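Local coordinates for protein syndapin (PDB 3I2W) that probably acts in endocytosis and the internalization of plasma membrane proteins, binding phospholipid membranes as a homodimer through its F-BAR domain, at residues P60-V72 with T258-W271. Numbering follows the deposited sequence.
Sequences PEYGTTEAAWKGV and TINNADQQKDLKWW. With NA (sodium ion), chain G.
Asp267 turns its carboxylate onto the N-terminal turn of helix 63-105 and takes four hydrogen bonds there. Asp267 OD1 accepts from Thr64 N at 2.7 Å on its syn side; OD2 takes three donors. Thr65 N meets Asp267 OD2 on the syn side. Thr65 OG1, 2.8 Å from Asp267 OD2, lies nearly in line with the C-O bond. Thr64 OG1 reaches Asp267 OD2 from above the carboxylate plane at 2.9 Å. With chi1 at 63°, Thr64 OG1 sits between its own backbone N and carbonyl carbon, where it also receives Asp263 N at 2.8 Å (N-H...O 167°). One hydroxyl thus pins the start of helix 63-105 to both the N-cap residue and the first turn of helix 264-275. An asparagine here, uncharged and with an NH2 replacing one oxygen, would probably leave at least one Thr64 or Thr65 donor without its acceptor. Beside this grip, the Tyr62 ring carries Trp271 CE3 over one face, 4.0 Å from Tyr62 CZ, and Asp267 O at its edge, while Trp270 CE3 approaches Tyr62 CD2 obliquely at 3.9 Å. Tyr62 OH hydrogen-bonds Glu222 and Arg16 of the second subunit. Farther along, Ala68 CB packs on Ala262 CB at 4.0 Å, and a water bridges Thr64 O and Thr258 O. Asp263 caps helix 264-275 through weak bonds to Gln265 N and Lys266 N. Glu61 O and Glu66 OE2 bind a sodium ion, completed by a water and the carbonyl oxygens of Ile56, Glu57 and Gly59. The Asp267 carboxylate thus docks the C-terminal helices of this F-BAR domain onto helix 63-105 at the dimer interface.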
loop_
_atom_site.group_PDB
_atom_site.type_symbol
_atom_site.label_atom_id
_atom_site.label_comp_id
_atom_site.label_asym_id
_atom_site.label_seq_id
_atom_site.Cartn_x
_atom_site.Cartn_y
_atom_site.Cartn_z
ATOM N N PRO B 60 -13.849 -8.697 -28.544
ATOM C CA PRO B 60 -14.803 -9.732 -29.005
ATOM C C PRO B 60 -15.665 -10.425 -27.969
ATOM O O PRO B 60 -16.538 -11.163 -28.339
ATOM C CB PRO B 60 -13.913 -10.799 -29.659
ATOM C CG PRO B 60 -12.534 -10.340 -29.482
ATOM C CD PRO B 60 -12.497 -9.251 -28.453
ATOM N N GLU B 61 -15.456 -10.207 -26.692
ATOM C CA GLU B 61 -16.244 -11.013 -25.757
ATOM C C GLU B 61 -17.650 -10.396 -25.739
ATOM O O GLU B 61 -17.774 -9.184 -26.004
ATOM C CB GLU B 61 -15.568 -11.076 -24.389
ATOM C CG GLU B 61 -16.292 -11.929 -23.403
ATOM C CD GLU B 61 -16.063 -13.400 -23.574
ATOM O OE1 GLU B 61 -15.035 -13.963 -23.143
ATOM O OE2 GLU B 61 -16.950 -14.035 -24.128
ATOM N N TYR B 62 -18.688 -11.208 -25.519
ATOM C CA TYR B 62 -20.079 -10.729 -25.613
ATOM C C TYR B 62 -20.948 -11.399 -24.561
ATOM O O TYR B 62 -20.537 -12.342 -23.880
ATOM C CB TYR B 62 -20.687 -11.050 -27.009
ATOM C CG TYR B 62 -20.647 -12.569 -27.361
ATOM C CD1 TYR B 62 -19.430 -13.194 -27.614
ATOM C CD2 TYR B 62 -21.783 -13.362 -27.370
ATOM C CE1 TYR B 62 -19.316 -14.534 -27.902
ATOM C CE2 TYR B 62 -21.678 -14.747 -27.668
ATOM C CZ TYR B 62 -20.419 -15.326 -27.929
ATOM O OH TYR B 62 -20.200 -16.690 -28.220
ATOM N N GLY B 63 -22.175 -10.916 -24.430
ATOM C CA GLY B 63 -23.178 -11.622 -23.634
ATOM C C GLY B 63 -22.917 -11.618 -22.169
ATOM O O GLY B 63 -22.251 -10.757 -21.663
ATOM N N THR B 64 -23.466 -12.583 -21.468
ATOM C CA THR B 64 -23.351 -12.616 -20.038
ATOM C C THR B 64 -21.916 -12.997 -19.688
ATOM O O THR B 64 -21.475 -12.842 -18.596
ATOM C CB THR B 64 -24.267 -13.672 -19.498
ATOM O OG1 THR B 64 -23.832 -14.936 -19.990
ATOM C CG2 THR B 64 -25.660 -13.432 -19.951
ATOM N N THR B 65 -21.178 -13.508 -20.632
ATOM C CA THR B 65 -19.820 -13.832 -20.362
ATOM C C THR B 65 -19.048 -12.520 -20.294
ATOM O O THR B 65 -18.257 -12.274 -19.376
ATOM C CB THR B 65 -19.301 -14.750 -21.454
ATOM O OG1 THR B 65 -19.964 -16.014 -21.338
ATOM C CG2 THR B 65 -17.811 -14.974 -21.316
ATOM N N GLU B 66 -19.294 -11.665 -21.257
ATOM C CA GLU B 66 -18.780 -10.321 -21.165
ATOM C C GLU B 66 -19.081 -9.755 -19.797
ATOM O O GLU B 66 -18.192 -9.280 -19.114
ATOM C CB GLU B 66 -19.399 -9.405 -22.230
ATOM C CG GLU B 66 -18.493 -8.260 -22.626
ATOM C CD GLU B 66 -19.170 -7.295 -23.541
ATOM O OE1 GLU B 66 -20.383 -7.482 -23.794
ATOM O OE2 GLU B 66 -18.501 -6.372 -24.052
ATOM N N ALA B 67 -20.348 -9.816 -19.402
ATOM C CA ALA B 67 -20.789 -9.243 -18.136
ATOM C C ALA B 67 -20.040 -9.865 -16.992
ATOM O O ALA B 67 -19.646 -9.148 -16.125
ATOM C CB ALA B 67 -22.279 -9.383 -17.960
ATOM N N ALA B 68 -19.822 -11.180 -16.982
ATOM C CA ALA B 68 -18.927 -11.773 -15.978
ATOM C C ALA B 68 -17.523 -11.178 -15.917
ATOM O O ALA B 68 -17.058 -10.911 -14.809
ATOM C CB ALA B 68 -18.851 -13.265 -16.088
ATOM N N TRP B 69 -16.862 -10.970 -17.074
ATOM C CA TRP B 69 -15.525 -10.402 -17.082
ATOM C C TRP B 69 -15.649 -9.078 -16.378
ATOM O O TRP B 69 -14.777 -8.714 -15.605
ATOM C CB TRP B 69 -14.998 -10.043 -18.468
ATOM C CG TRP B 69 -14.386 -11.061 -19.384
ATOM C CD1 TRP B 69 -14.991 -12.174 -19.923
ATOM C CD2 TRP B 69 -13.092 -10.996 -19.973
ATOM N NE1 TRP B 69 -14.118 -12.836 -20.765
ATOM C CE2 TRP B 69 -12.954 -12.117 -20.828
ATOM C CE3 TRP B 69 -12.024 -10.105 -19.862
ATOM C CZ2 TRP B 69 -11.796 -12.350 -21.561
ATOM C CZ3 TRP B 69 -10.882 -10.347 -20.574
ATOM C CH2 TRP B 69 -10.771 -11.445 -21.419
ATOM N N LYS B 70 -16.721 -8.337 -16.646
ATOM C CA LYS B 70 -16.856 -6.979 -16.089
ATOM C C LYS B 70 -16.987 -6.976 -14.568
ATOM O O LYS B 70 -16.504 -6.070 -13.895
ATOM C CB LYS B 70 -18.042 -6.254 -16.654
ATOM C CG LYS B 70 -18.040 -6.106 -18.101
ATOM C CD LYS B 70 -17.388 -4.861 -18.520
ATOM C CE LYS B 70 -18.138 -4.264 -19.716
ATOM N NZ LYS B 70 -19.610 -4.128 -19.447
ATOM N N GLY B 71 -17.648 -7.977 -14.029
ATOM C CA GLY B 71 -17.595 -8.200 -12.597
ATOM C C GLY B 71 -16.267 -7.905 -11.906
ATOM O O GLY B 71 -16.245 -7.354 -10.808
ATOM N N VAL B 72 -15.166 -8.261 -12.540
ATOM C CA VAL B 72 -13.890 -8.087 -11.908
ATOM C C VAL B 72 -13.611 -6.588 -11.778
ATOM O O VAL B 72 -13.079 -6.160 -10.802
ATOM C CB VAL B 72 -12.803 -8.814 -12.726
ATOM C CG1 VAL B 72 -11.528 -8.120 -12.662
ATOM C CG2 VAL B 72 -12.582 -10.120 -12.175
ATOM N N THR B 258 -22.557 -12.051 -10.183
ATOM C CA THR B 258 -22.255 -11.811 -11.572
ATOM C C THR B 258 -21.611 -13.009 -12.258
ATOM O O THR B 258 -22.149 -13.510 -13.244
ATOM C CB THR B 258 -21.341 -10.665 -11.692
ATOM O OG1 THR B 258 -21.949 -9.536 -11.055
ATOM C CG2 THR B 258 -21.063 -10.378 -13.157
ATOM N N ILE B 259 -20.490 -13.507 -11.758
ATOM C CA ILE B 259 -19.945 -14.673 -12.423
ATOM C C ILE B 259 -20.995 -15.754 -12.618
ATOM O O ILE B 259 -21.034 -16.402 -13.647
ATOM C CB ILE B 259 -18.780 -15.255 -11.710
ATOM C CG1 ILE B 259 -17.659 -14.233 -11.745
ATOM C CG2 ILE B 259 -18.334 -16.560 -12.397
ATOM C CD1 ILE B 259 -16.586 -14.595 -10.932
ATOM N N ASN B 260 -21.857 -15.951 -11.649
ATOM C CA ASN B 260 -22.797 -17.007 -11.732
ATOM C C ASN B 260 -23.826 -16.861 -12.865
ATOM O O ASN B 260 -24.259 -17.823 -13.439
ATOM C CB ASN B 260 -23.484 -17.139 -10.420
ATOM C CG ASN B 260 -23.473 -18.522 -9.947
ATOM O OD1 ASN B 260 -23.556 -19.491 -10.740
ATOM N ND2 ASN B 260 -23.346 -18.670 -8.655
ATOM N N ASN B 261 -24.185 -15.638 -13.189
ATOM C CA ASN B 261 -25.021 -15.326 -14.276
ATOM C C ASN B 261 -24.372 -15.614 -15.609
ATOM O O ASN B 261 -25.003 -15.437 -16.634
ATOM C CB ASN B 261 -25.247 -13.825 -14.252
ATOM C CG ASN B 261 -26.129 -13.383 -13.139
ATOM O OD1 ASN B 261 -27.112 -14.023 -12.792
ATOM N ND2 ASN B 261 -25.789 -12.260 -12.568
ATOM N N ALA B 262 -23.103 -15.966 -15.658
ATOM C CA ALA B 262 -22.537 -16.232 -16.971
ATOM C C ALA B 262 -23.261 -17.459 -17.457
ATOM O O ALA B 262 -23.149 -18.520 -16.826
ATOM C CB ALA B 262 -21.046 -16.484 -16.893
ATOM N N ASP B 263 -24.025 -17.298 -18.539
ATOM C CA ASP B 263 -24.821 -18.385 -19.130
ATOM C C ASP B 263 -24.506 -18.682 -20.600
ATOM O O ASP B 263 -24.869 -17.933 -21.550
ATOM C CB ASP B 263 -26.283 -18.053 -19.004
ATOM C CG ASP B 263 -27.187 -19.161 -19.502
ATOM O OD1 ASP B 263 -26.740 -20.305 -19.751
ATOM O OD2 ASP B 263 -28.383 -18.876 -19.629
ATOM N N GLN B 264 -23.854 -19.811 -20.794
ATOM C CA GLN B 264 -23.429 -20.159 -22.127
ATOM C C GLN B 264 -24.618 -20.314 -23.117
ATOM O O GLN B 264 -24.559 -19.882 -24.258
ATOM C CB GLN B 264 -22.444 -21.344 -22.070
ATOM C CG GLN B 264 -22.980 -22.582 -21.425
ATOM C CD GLN B 264 -24.052 -23.242 -22.294
ATOM O OE1 GLN B 264 -24.107 -22.992 -23.504
ATOM N NE2 GLN B 264 -24.895 -24.076 -21.695
ATOM N N GLN B 265 -25.725 -20.864 -22.667
ATOM C CA GLN B 265 -26.831 -21.016 -23.554
ATOM C C GLN B 265 -27.427 -19.679 -23.943
ATOM O O GLN B 265 -27.555 -19.402 -25.125
ATOM C CB GLN B 265 -27.853 -21.869 -22.902
ATOM C CG GLN B 265 -29.077 -22.074 -23.715
ATOM C CD GLN B 265 -29.860 -23.213 -23.120
ATOM O OE1 GLN B 265 -29.290 -24.294 -22.807
ATOM N NE2 GLN B 265 -31.151 -22.990 -22.918
ATOM N N LYS B 266 -27.792 -18.841 -22.981
ATOM C CA LYS B 266 -28.153 -17.493 -23.339
ATOM C C LYS B 266 -27.126 -16.943 -24.354
ATOM O O LYS B 266 -27.475 -16.465 -25.406
ATOM C CB LYS B 266 -28.218 -16.583 -22.104
ATOM C CG LYS B 266 -29.576 -16.032 -21.748
ATOM C CD LYS B 266 -29.494 -14.501 -21.428
ATOM C CE LYS B 266 -30.810 -13.822 -20.797
ATOM N NZ LYS B 266 -32.176 -14.173 -21.407
ATOM N N ASP B 267 -25.845 -17.027 -24.053
ATOM C CA ASP B 267 -24.883 -16.411 -24.959
ATOM C C ASP B 267 -24.842 -17.023 -26.340
ATOM O O ASP B 267 -24.870 -16.293 -27.356
ATOM C CB ASP B 267 -23.489 -16.337 -24.342
ATOM C CG ASP B 267 -23.441 -15.366 -23.190
ATOM O OD1 ASP B 267 -24.442 -14.585 -22.984
ATOM O OD2 ASP B 267 -22.421 -15.416 -22.474
ATOM N N LEU B 268 -24.809 -18.344 -26.384
ATOM C CA LEU B 268 -24.796 -18.992 -27.656
ATOM C C LEU B 268 -26.051 -18.757 -28.452
ATOM O O LEU B 268 -25.966 -18.606 -29.660
ATOM C CB LEU B 268 -24.543 -20.487 -27.525
ATOM C CG LEU B 268 -23.139 -20.902 -27.130
ATOM C CD1 LEU B 268 -23.214 -22.342 -27.009
ATOM C CD2 LEU B 268 -22.148 -20.543 -28.193
ATOM N N LYS B 269 -27.213 -18.762 -27.814
ATOM C CA LYS B 269 -28.428 -18.641 -28.583
ATOM C C LYS B 269 -28.444 -17.291 -29.216
ATOM O O LYS B 269 -28.781 -17.149 -30.370
ATOM C CB LYS B 269 -29.630 -18.833 -27.713
ATOM C CG LYS B 269 -29.994 -20.332 -27.552
ATOM C CD LYS B 269 -31.114 -20.545 -26.576
ATOM C CE LYS B 269 -32.473 -20.225 -27.169
ATOM N NZ LYS B 269 -33.584 -20.725 -26.235
ATOM N N TRP B 270 -27.985 -16.299 -28.470
ATOM C CA TRP B 270 -27.952 -14.952 -28.933
ATOM C C TRP B 270 -27.068 -14.926 -30.146
ATOM O O TRP B 270 -27.262 -14.116 -31.041
ATOM C CB TRP B 270 -27.372 -14.022 -27.839
ATOM C CG TRP B 270 -27.265 -12.526 -28.312
ATOM C CD1 TRP B 270 -28.243 -11.536 -28.216
ATOM C CD2 TRP B 270 -26.165 -11.908 -28.993
ATOM N NE1 TRP B 270 -27.802 -10.351 -28.773
ATOM C CE2 TRP B 270 -26.529 -10.551 -29.242
ATOM C CE3 TRP B 270 -24.907 -12.365 -29.421
ATOM C CZ2 TRP B 270 -25.694 -9.677 -29.911
ATOM C CZ3 TRP B 270 -24.075 -11.477 -30.052
ATOM C CH2 TRP B 270 -24.482 -10.142 -30.293
ATOM N N TRP B 271 -26.052 -15.777 -30.168
ATOM C CA TRP B 271 -25.038 -15.659 -31.227
ATOM C C TRP B 271 -25.589 -16.122 -32.556
ATOM O O TRP B 271 -25.350 -15.494 -33.572
ATOM C CB TRP B 271 -23.770 -16.421 -30.905
ATOM C CG TRP B 271 -22.794 -16.387 -32.052
ATOM C CD1 TRP B 271 -22.697 -17.282 -33.051
ATOM C CD2 TRP B 271 -21.781 -15.402 -32.301
ATOM N NE1 TRP B 271 -21.710 -16.918 -33.913
ATOM C CE2 TRP B 271 -21.122 -15.775 -33.459
ATOM C CE3 TRP B 271 -21.351 -14.254 -31.629
ATOM C CZ2 TRP B 271 -20.067 -15.040 -33.975
ATOM C CZ3 TRP B 271 -20.306 -13.508 -32.152
ATOM C CH2 TRP B 271 -19.693 -13.889 -33.307
HETATM NA NA NA G . -17.306 -6.815 -26.234
HETATM O O HOH W 1 -22.662 -12.598 -16.249
HETATM O O HOH W 2 -18.220 -5.835 -28.407
#